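PDB 6UYH: prolyl-tRNA synthetase from Naegleria fowleri, which probably joins proline to its cognate tRNA through an ATP-formed prolyl-adenylate, and is bound here to the inhibitor halofuginone and an ATP analogue. Local coordinates for residues Phe76-Leu85 against Ile114-Met124. Sequence-based numbering, arbitrary orientation.
Sequences FPLFVTKRAL and IALRPTSETIM. With HFG (7-bromo-6-chloro-3-{3-[(2R,3S)-3-hydroxypiperidin-2-yl]-2-oxopropyl}quinazolin-4(3H)-one), chain D.
Val-80 and Ala-115 form a hydrogen-bonded antiparallel pair, Val-80 N to Ala-115 O and Ala-115 N to Val-80 O both spanning 2.9 Å. Two residues on, past the non-hydrogen-bonded Phe-79/Leu-116 pair, Arg-117 N donates to Leu-78 O. The guanidinium of Arg-117 has Leu-78 CA over one face; Phe-76 O lies at its edge, near the guanidinium plane, 3.2 Å from NH1. A water accepts from NH1 and donates to Pro-77 O and Ser-120 OG, while Arg-117 NH2 is hydrogen-bonded to Asn-147 OD1.

Among the apolar contacts, Met-124 CG sits over the centre of the Phe-76 ring, 3.5 Å from the centroid, with SD farther out above the same face in a Met-aromatic contact. Ile-114 CD1 lies over the Phe-79 ring, brought there by CG1 standing between backbone N and carbonyl carbon (chi1 55°); Leu-116 CD2 comes within 3.6 Å of Phe-79 CE1. The side chain of Ile-123 crosses that of Val-80 at about a right angle, CG1 within 3.6 Å of Val-80 CB, and Thr-122 CB rests against Ala-84 O.

Segment 114-124 belongs to the class II synthetase core domain, and its turn lines the halofuginone pocket: Pro-118 packs on the halogenated ring, and piperidine N1' donates to Thr-119 OG1 (2.9 Å) and Glu-121 OE2 (2.6 Å). Thr-119 OG1 also donates to Glu-121 OE1.

Within this chain, strand 79-81 edges a three-stranded antiparallel sheet, with 108-116 central and 100-105 beyond. Strand 140-149 packs on Leu-116 and Arg-117, strand 164-174 on Thr-119 and Met-124; Tyr-39 of the second subunit packs on Ile-123, its OH hydrogen-bonded to Phe-79 O.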
ATOM      1  N   PHE A  76      -7.738  -1.550  -8.205  1.00 16.65           N
ATOM      2  CA  PHE A  76      -8.643  -2.518  -8.808  1.00 14.78           C
ATOM      3  C   PHE A  76      -8.618  -3.811  -8.008  1.00 17.15           C
ATOM      4  O   PHE A  76      -7.731  -4.022  -7.174  1.00 16.73           O
ATOM      5  CB  PHE A  76      -8.236  -2.785 -10.255  1.00 14.46           C
ATOM      6  CG  PHE A  76      -8.723  -1.759 -11.247  1.00 17.25           C
ATOM      7  CD1 PHE A  76      -8.099  -0.529 -11.360  1.00 18.87           C
ATOM      8  CD2 PHE A  76      -9.773  -2.058 -12.105  1.00 16.56           C
ATOM      9  CE1 PHE A  76      -8.531   0.411 -12.309  1.00 16.28           C
ATOM     10  CE2 PHE A  76     -10.207  -1.139 -13.054  1.00 15.02           C
ATOM     11  CZ  PHE A  76      -9.586   0.098 -13.156  1.00 20.13           C
ATOM     12  N   PRO A  77      -9.579  -4.717  -8.239  1.00 17.11           N
ATOM     13  CA  PRO A  77      -9.712  -5.895  -7.371  1.00 16.66           C
ATOM     14  C   PRO A  77      -8.629  -6.959  -7.563  1.00 15.42           C
ATOM     15  O   PRO A  77      -7.972  -7.075  -8.603  1.00 16.18           O
ATOM     16  CB  PRO A  77     -11.089  -6.456  -7.755  1.00 21.31           C
ATOM     17  CG  PRO A  77     -11.853  -5.258  -8.228  1.00 18.44           C
ATOM     18  CD  PRO A  77     -10.809  -4.494  -9.022  1.00 16.53           C
ATOM     19  N   LEU A  78      -8.484  -7.766  -6.506  1.00 14.21           N
ATOM     20  CA  LEU A  78      -7.599  -8.929  -6.501  1.00 12.21           C
ATOM     21  C   LEU A  78      -8.150 -10.058  -7.359  1.00 15.40           C
ATOM     22  O   LEU A  78      -7.383 -10.860  -7.896  1.00 18.69           O
ATOM     23  CB  LEU A  78      -7.431  -9.432  -5.051  1.00 15.95           C
ATOM     24  CG  LEU A  78      -6.752 -10.786  -4.820  1.00 18.16           C
ATOM     25  CD1 LEU A  78      -5.265 -10.722  -5.158  1.00 20.64           C
ATOM     26  CD2 LEU A  78      -6.963 -11.236  -3.373  1.00 23.43           C
ATOM     27  N   PHE A  79      -9.467 -10.152  -7.471  1.00 16.81           N
ATOM     28  CA  PHE A  79     -10.098 -11.274  -8.151  1.00 18.70           C
ATOM     29  C   PHE A  79     -10.367 -10.932  -9.601  1.00 19.36           C
ATOM     30  O   PHE A  79     -10.694  -9.790  -9.935  1.00 17.18           O
ATOM     31  CB  PHE A  79     -11.416 -11.647  -7.477  1.00 16.67           C
ATOM     32  CG  PHE A  79     -11.253 -12.144  -6.078  1.00 20.31           C
ATOM     33  CD1 PHE A  79     -10.445 -13.244  -5.812  1.00 23.15           C
ATOM     34  CD2 PHE A  79     -11.906 -11.525  -5.025  1.00 27.63           C
ATOM     35  CE1 PHE A  79     -10.292 -13.715  -4.514  1.00 27.59           C
ATOM     36  CE2 PHE A  79     -11.755 -11.986  -3.731  1.00 30.19           C
ATOM     37  CZ  PHE A  79     -10.952 -13.079  -3.472  1.00 29.38           C
ATOM     38  N   VAL A  80     -10.280 -11.948 -10.456  1.00 16.36           N
ATOM     39  CA  VAL A  80     -10.582 -11.787 -11.873  1.00 16.84           C
ATOM     40  C   VAL A  80     -11.348 -13.018 -12.333  1.00 17.37           C
ATOM     41  O   VAL A  80     -11.053 -14.141 -11.908  1.00 20.34           O
ATOM     42  CB  VAL A  80      -9.296 -11.538 -12.702  1.00 17.53           C
ATOM     43  CG1 VAL A  80      -8.283 -12.694 -12.545  1.00 20.82           C
ATOM     44  CG2 VAL A  80      -9.628 -11.301 -14.183  1.00 16.49           C
ATOM     45  N   THR A  81     -12.356 -12.804 -13.179  1.00 17.27           N
ATOM     46  CA  THR A  81     -13.137 -13.929 -13.677  1.00 18.47           C
ATOM     47  C   THR A  81     -12.367 -14.708 -14.740  1.00 19.29           C
ATOM     48  O   THR A  81     -11.445 -14.204 -15.390  1.00 20.09           O
ATOM     49  CB  THR A  81     -14.482 -13.486 -14.267  1.00 21.27           C
ATOM     50  OG1 THR A  81     -14.268 -12.569 -15.353  1.00 22.41           O
ATOM     51  CG2 THR A  81     -15.377 -12.837 -13.192  1.00 18.80           C
ATOM     52  N   LYS A  82     -12.763 -15.971 -14.898  1.00 20.13           N
ATOM     53  CA  LYS A  82     -12.245 -16.779 -15.997  1.00 22.64           C
ATOM     54  C   LYS A  82     -12.546 -16.116 -17.337  1.00 24.69           C
ATOM     55  O   LYS A  82     -11.679 -16.048 -18.217  1.00 25.30           O
ATOM     56  CB  LYS A  82     -12.860 -18.178 -15.929  1.00 23.09           C
ATOM     57  CG  LYS A  82     -12.176 -19.212 -16.829  1.00 30.95           C
ATOM     58  CD  LYS A  82     -12.762 -20.613 -16.634  1.00 37.52           C
ATOM     59  CE  LYS A  82     -14.240 -20.661 -16.965  1.00 44.21           C
ATOM     60  NZ  LYS A  82     -14.759 -22.065 -16.977  1.00 48.97           N
ATOM     61  N   ARG A  83     -13.765 -15.584 -17.488  1.00 25.46           N
ATOM     62  CA  ARG A  83     -14.169 -14.922 -18.728  1.00 27.97           C
ATOM     63  C   ARG A  83     -13.226 -13.771 -19.071  1.00 27.44           C
ATOM     64  O   ARG A  83     -12.764 -13.648 -20.215  1.00 27.46           O
ATOM     65  CB  ARG A  83     -15.620 -14.440 -18.590  1.00 30.71           C
ATOM     66  CG  ARG A  83     -16.067 -13.309 -19.514  1.00 31.66           C
ATOM     67  CD  ARG A  83     -16.358 -13.756 -20.927  1.00 35.70           C
ATOM     68  NE  ARG A  83     -17.030 -15.046 -20.957  1.00 41.67           N
ATOM     69  CZ  ARG A  83     -17.368 -15.687 -22.072  1.00 45.69           C
ATOM     70  NH1 ARG A  83     -17.105 -15.149 -23.262  1.00 34.62           N
ATOM     71  NH2 ARG A  83     -17.971 -16.870 -21.992  1.00 44.03           N
ATOM     72  N   ALA A  84     -12.919 -12.926 -18.083  1.00 22.93           N
ATOM     73  CA  ALA A  84     -12.035 -11.791 -18.313  1.00 23.35           C
ATOM     74  C   ALA A  84     -10.625 -12.257 -18.633  1.00 26.45           C
ATOM     75  O   ALA A  84     -10.010 -11.804 -19.604  1.00 25.23           O
ATOM     76  CB  ALA A  84     -12.021 -10.878 -17.082  1.00 20.19           C
ATOM     77  N   LEU A  85     -10.097 -13.163 -17.812  1.00 24.01           N
ATOM     78  CA  LEU A  85      -8.737 -13.649 -18.000  1.00 30.45           C
ATOM     79  C   LEU A  85      -8.545 -14.243 -19.386  1.00 30.34           C
ATOM     80  O   LEU A  85      -7.537 -13.973 -20.048  1.00 34.25           O
ATOM     81  CB  LEU A  85      -8.423 -14.676 -16.918  1.00 37.20           C
ATOM     82  CG  LEU A  85      -7.016 -14.852 -16.376  1.00 36.26           C
ATOM     83  CD1 LEU A  85      -6.388 -13.519 -16.015  1.00 25.90           C
ATOM     84  CD2 LEU A  85      -7.113 -15.775 -15.159  1.00 27.42           C
ATOM     85  N   ILE A 114     -12.963 -18.227  -9.276  1.00 23.40           N
ATOM     86  CA  ILE A 114     -12.373 -16.962  -9.692  1.00 20.64           C
ATOM     87  C   ILE A 114     -10.879 -17.037  -9.424  1.00 21.66           C
ATOM     88  O   ILE A 114     -10.423 -17.794  -8.561  1.00 25.92           O
ATOM     89  CB  ILE A 114     -13.004 -15.758  -8.968  1.00 28.36           C
ATOM     90  CG1 ILE A 114     -12.916 -15.952  -7.459  1.00 27.16           C
ATOM     91  CG2 ILE A 114     -14.462 -15.549  -9.419  1.00 24.41           C
ATOM     92  CD1 ILE A 114     -13.515 -14.811  -6.680  1.00 36.29           C
ATOM     93  N   ALA A 115     -10.115 -16.250 -10.170  1.00 18.74           N
ATOM     94  CA  ALA A 115      -8.663 -16.311 -10.103  1.00 18.49           C
ATOM     95  C   ALA A 115      -8.083 -15.128  -9.336  1.00 20.69           C
ATOM     96  O   ALA A 115      -8.719 -14.084  -9.165  1.00 20.66           O
ATOM     97  CB  ALA A 115      -8.069 -16.377 -11.516  1.00 20.10           C
ATOM     98  N   LEU A 116      -6.857 -15.316  -8.854  1.00 18.67           N
ATOM     99  CA  LEU A 116      -6.103 -14.244  -8.221  1.00 16.48           C
ATOM    100  C   LEU A 116      -5.262 -13.519  -9.263  1.00 18.59           C
ATOM    101  O   LEU A 116      -4.647 -14.150 -10.131  1.00 20.56           O
ATOM    102  CB  LEU A 116      -5.200 -14.788  -7.115  1.00 18.31           C
ATOM    103  CG  LEU A 116      -5.879 -15.665  -6.064  1.00 18.20           C
ATOM    104  CD1 LEU A 116      -4.849 -16.160  -5.079  1.00 20.55           C
ATOM    105  CD2 LEU A 116      -7.009 -14.907  -5.350  1.00 21.22           C
ATOM    106  N   ARG A 117      -5.256 -12.192  -9.169  1.00 16.40           N
ATOM    107  CA  ARG A 117      -4.522 -11.229  -9.980  1.00 17.39           C
ATOM    108  C   ARG A 117      -3.098 -11.686 -10.277  1.00 16.59           C
ATOM    109  O   ARG A 117      -2.270 -11.732  -9.360  1.00 17.09           O
ATOM    110  CB  ARG A 117      -4.491  -9.882  -9.230  1.00 18.93           C
ATOM    111  CG  ARG A 117      -3.600  -8.805  -9.833  1.00 27.82           C
ATOM    112  CD  ARG A 117      -3.852  -7.473  -9.123  1.00 28.73           C
ATOM    113  NE  ARG A 117      -3.681  -7.587  -7.677  1.00 24.12           N
ATOM    114  CZ  ARG A 117      -4.372  -6.899  -6.776  1.00 21.41           C
ATOM    115  NH1 ARG A 117      -5.311  -6.039  -7.146  1.00 18.46           N
ATOM    116  NH2 ARG A 117      -4.129  -7.075  -5.487  1.00 24.99           N
ATOM    117  N   PRO A 118      -2.773 -12.015 -11.535  1.00 17.50           N
ATOM    118  CA  PRO A 118      -1.369 -12.271 -11.903  1.00 21.63           C
ATOM    119  C   PRO A 118      -0.722 -11.060 -12.559  1.00 19.74           C
ATOM    120  O   PRO A 118       0.490 -11.024 -12.797  1.00 22.32           O
ATOM    121  CB  PRO A 118      -1.488 -13.431 -12.891  1.00 24.71           C
ATOM    122  CG  PRO A 118      -2.783 -13.134 -13.605  1.00 23.66           C
ATOM    123  CD  PRO A 118      -3.701 -12.470 -12.590  1.00 19.02           C
ATOM    124  N   THR A 119      -1.579 -10.091 -12.882  1.00 15.85           N
ATOM    125  CA  THR A 119      -1.337  -8.817 -13.556  1.00 18.95           C
ATOM    126  C   THR A 119      -2.736  -8.304 -13.891  1.00 17.79           C
ATOM    127  O   THR A 119      -3.684  -9.100 -13.882  1.00 17.75           O
ATOM    128  CB  THR A 119      -0.444  -8.948 -14.804  1.00 17.52           C
ATOM    129  OG1 THR A 119      -0.248  -7.643 -15.366  1.00 20.54           O
ATOM    130  CG2 THR A 119      -1.092  -9.854 -15.856  1.00 18.70           C
ATOM    131  N   SER A 120      -2.914  -7.007 -14.167  1.00 18.07           N
ATOM    132  CA  SER A 120      -4.267  -6.447 -14.172  1.00 15.94           C
ATOM    133  C   SER A 120      -4.793  -5.980 -15.533  1.00 15.71           C
ATOM    134  O   SER A 120      -5.828  -5.306 -15.566  1.00 18.63           O
ATOM    135  CB  SER A 120      -4.356  -5.297 -13.170  1.00 16.98           C
ATOM    136  OG  SER A 120      -4.079  -5.794 -11.873  1.00 17.41           O
ATOM    137  N   GLU A 121      -4.144  -6.338 -16.651  1.00 19.52           N
ATOM    138  CA  GLU A 121      -4.669  -5.936 -17.958  1.00 20.35           C
ATOM    139  C   GLU A 121      -6.139  -6.323 -18.128  1.00 19.15           C
ATOM    140  O   GLU A 121      -6.963  -5.499 -18.547  1.00 18.80           O
ATOM    141  CB  GLU A 121      -3.846  -6.563 -19.083  1.00 18.92           C
ATOM    142  CG  GLU A 121      -2.514  -5.872 -19.377  1.00 21.40           C
ATOM    143  CD  GLU A 121      -1.398  -6.311 -18.447  1.00 23.87           C
ATOM    144  OE1 GLU A 121      -1.634  -7.160 -17.562  1.00 22.91           O
ATOM    145  OE2 GLU A 121      -0.272  -5.804 -18.605  1.00 25.04           O
ATOM    146  N   THR A 122      -6.483  -7.586 -17.835  1.00 17.39           N
ATOM    147  CA  THR A 122      -7.852  -8.053 -18.071  1.00 19.80           C
ATOM    148  C   THR A 122      -8.816  -7.594 -16.986  1.00 16.47           C
ATOM    149  O   THR A 122     -10.038  -7.699 -17.176  1.00 19.92           O
ATOM    150  CB  THR A 122      -7.917  -9.584 -18.181  1.00 20.56           C
ATOM    151  OG1 THR A 122      -7.547 -10.184 -16.931  1.00 21.95           O
ATOM    152  CG2 THR A 122      -7.008 -10.095 -19.310  1.00 23.22           C
ATOM    153  N   ILE A 123      -8.285  -7.088 -15.870  1.00 16.85           N
ATOM    154  CA  ILE A 123      -9.086  -6.530 -14.783  1.00 17.26           C
ATOM    155  C   ILE A 123      -9.434  -5.071 -15.063  1.00 19.61           C
ATOM    156  O   ILE A 123     -10.526  -4.610 -14.719  1.00 19.38           O
ATOM    157  CB  ILE A 123      -8.313  -6.672 -13.455  1.00 17.31           C
ATOM    158  CG1 ILE A 123      -8.051  -8.150 -13.152  1.00 18.74           C
ATOM    159  CG2 ILE A 123      -9.045  -5.970 -12.287  1.00 17.59           C
ATOM    160  CD1 ILE A 123      -7.195  -8.379 -11.897  1.00 16.66           C
ATOM    161  N   MET A 124      -8.527  -4.335 -15.704  1.00 17.31           N
ATOM    162  CA  MET A 124      -8.658  -2.897 -15.888  1.00 17.75           C
ATOM    163  C   MET A 124      -9.206  -2.484 -17.244  1.00 22.72           C
ATOM    164  O   MET A 124      -9.912  -1.472 -17.324  1.00 21.09           O
ATOM    165  CB  MET A 124      -7.297  -2.228 -15.685  1.00 16.80           C
ATOM    166  CG  MET A 124      -6.782  -2.377 -14.274  1.00 15.02           C
ATOM    167  SD  MET A 124      -5.082  -1.778 -14.114  1.00 21.35           S
ATOM    168  CE  MET A 124      -5.336  -0.021 -14.320  1.00 18.07           C
TER
HETATM  169  O4' HFG D 602       2.341  -9.037 -16.533  1.00 20.28           O
HETATM  170  C21 HFG D 602       2.772  -9.018 -17.667  1.00 24.81           C
HETATM  171  C3' HFG D 602       2.806  -7.750 -18.488  1.00 20.55           C
HETATM  172  C2' HFG D 602       2.872  -6.440 -17.691  1.00 20.83           C
HETATM  173  N1' HFG D 602       1.649  -6.187 -16.918  1.00 17.42           N
HETATM  174  C6' HFG D 602       1.666  -4.864 -16.282  1.00 16.82           C
HETATM  175  C5' HFG D 602       2.835  -4.701 -15.348  1.00 18.02           C
HETATM  176  C4' HFG D 602       4.147  -5.015 -16.072  1.00 17.85           C
HETATM  177  C39 HFG D 602       4.080  -6.369 -16.755  1.00 16.99           C
HETATM  178  O7' HFG D 602       5.285  -6.595 -17.492  1.00 18.66           O
HETATM  179  C1' HFG D 602       3.291 -10.296 -18.343  1.00 20.25           C
HETATM  180  N3  HFG D 602       2.746 -11.502 -17.724  1.00 19.80           N
HETATM  181  C4  HFG D 602       1.394 -11.764 -17.900  1.00 16.95           C
HETATM  182  O11 HFG D 602       0.694 -11.041 -18.586  1.00 22.03           O
HETATM  183  C10 HFG D 602       0.917 -12.938 -17.157  1.00 22.33           C
HETATM  184  C5  HFG D 602      -0.417 -13.333 -17.249  1.00 20.51           C
HETATM  185  C2  HFG D 602       3.539 -12.288 -16.933  1.00 22.25           C
HETATM  186  N1  HFG D 602       3.159 -13.311 -16.255  1.00 23.99           N
HETATM  187  C9  HFG D 602       1.807 -13.648 -16.347  1.00 23.05           C
HETATM  188  C8  HFG D 602       1.343 -14.718 -15.583  1.00 22.26           C
HETATM  189  C7  HFG D 602       0.008 -15.078 -15.665  1.00 23.39           C
HETATM  190 BR1  HFG D 602      -0.609 -16.467 -14.536  1.00 38.31          BR
HETATM  191  C6  HFG D 602      -0.855 -14.415 -16.511  1.00 21.53           C
HETATM  192 CL1  HFG D 602      -2.497 -14.948 -16.717  1.00 29.18          CL
HETATM  193  O   HOH W   1      -6.164  -5.427  -9.967  1.00 18.09           O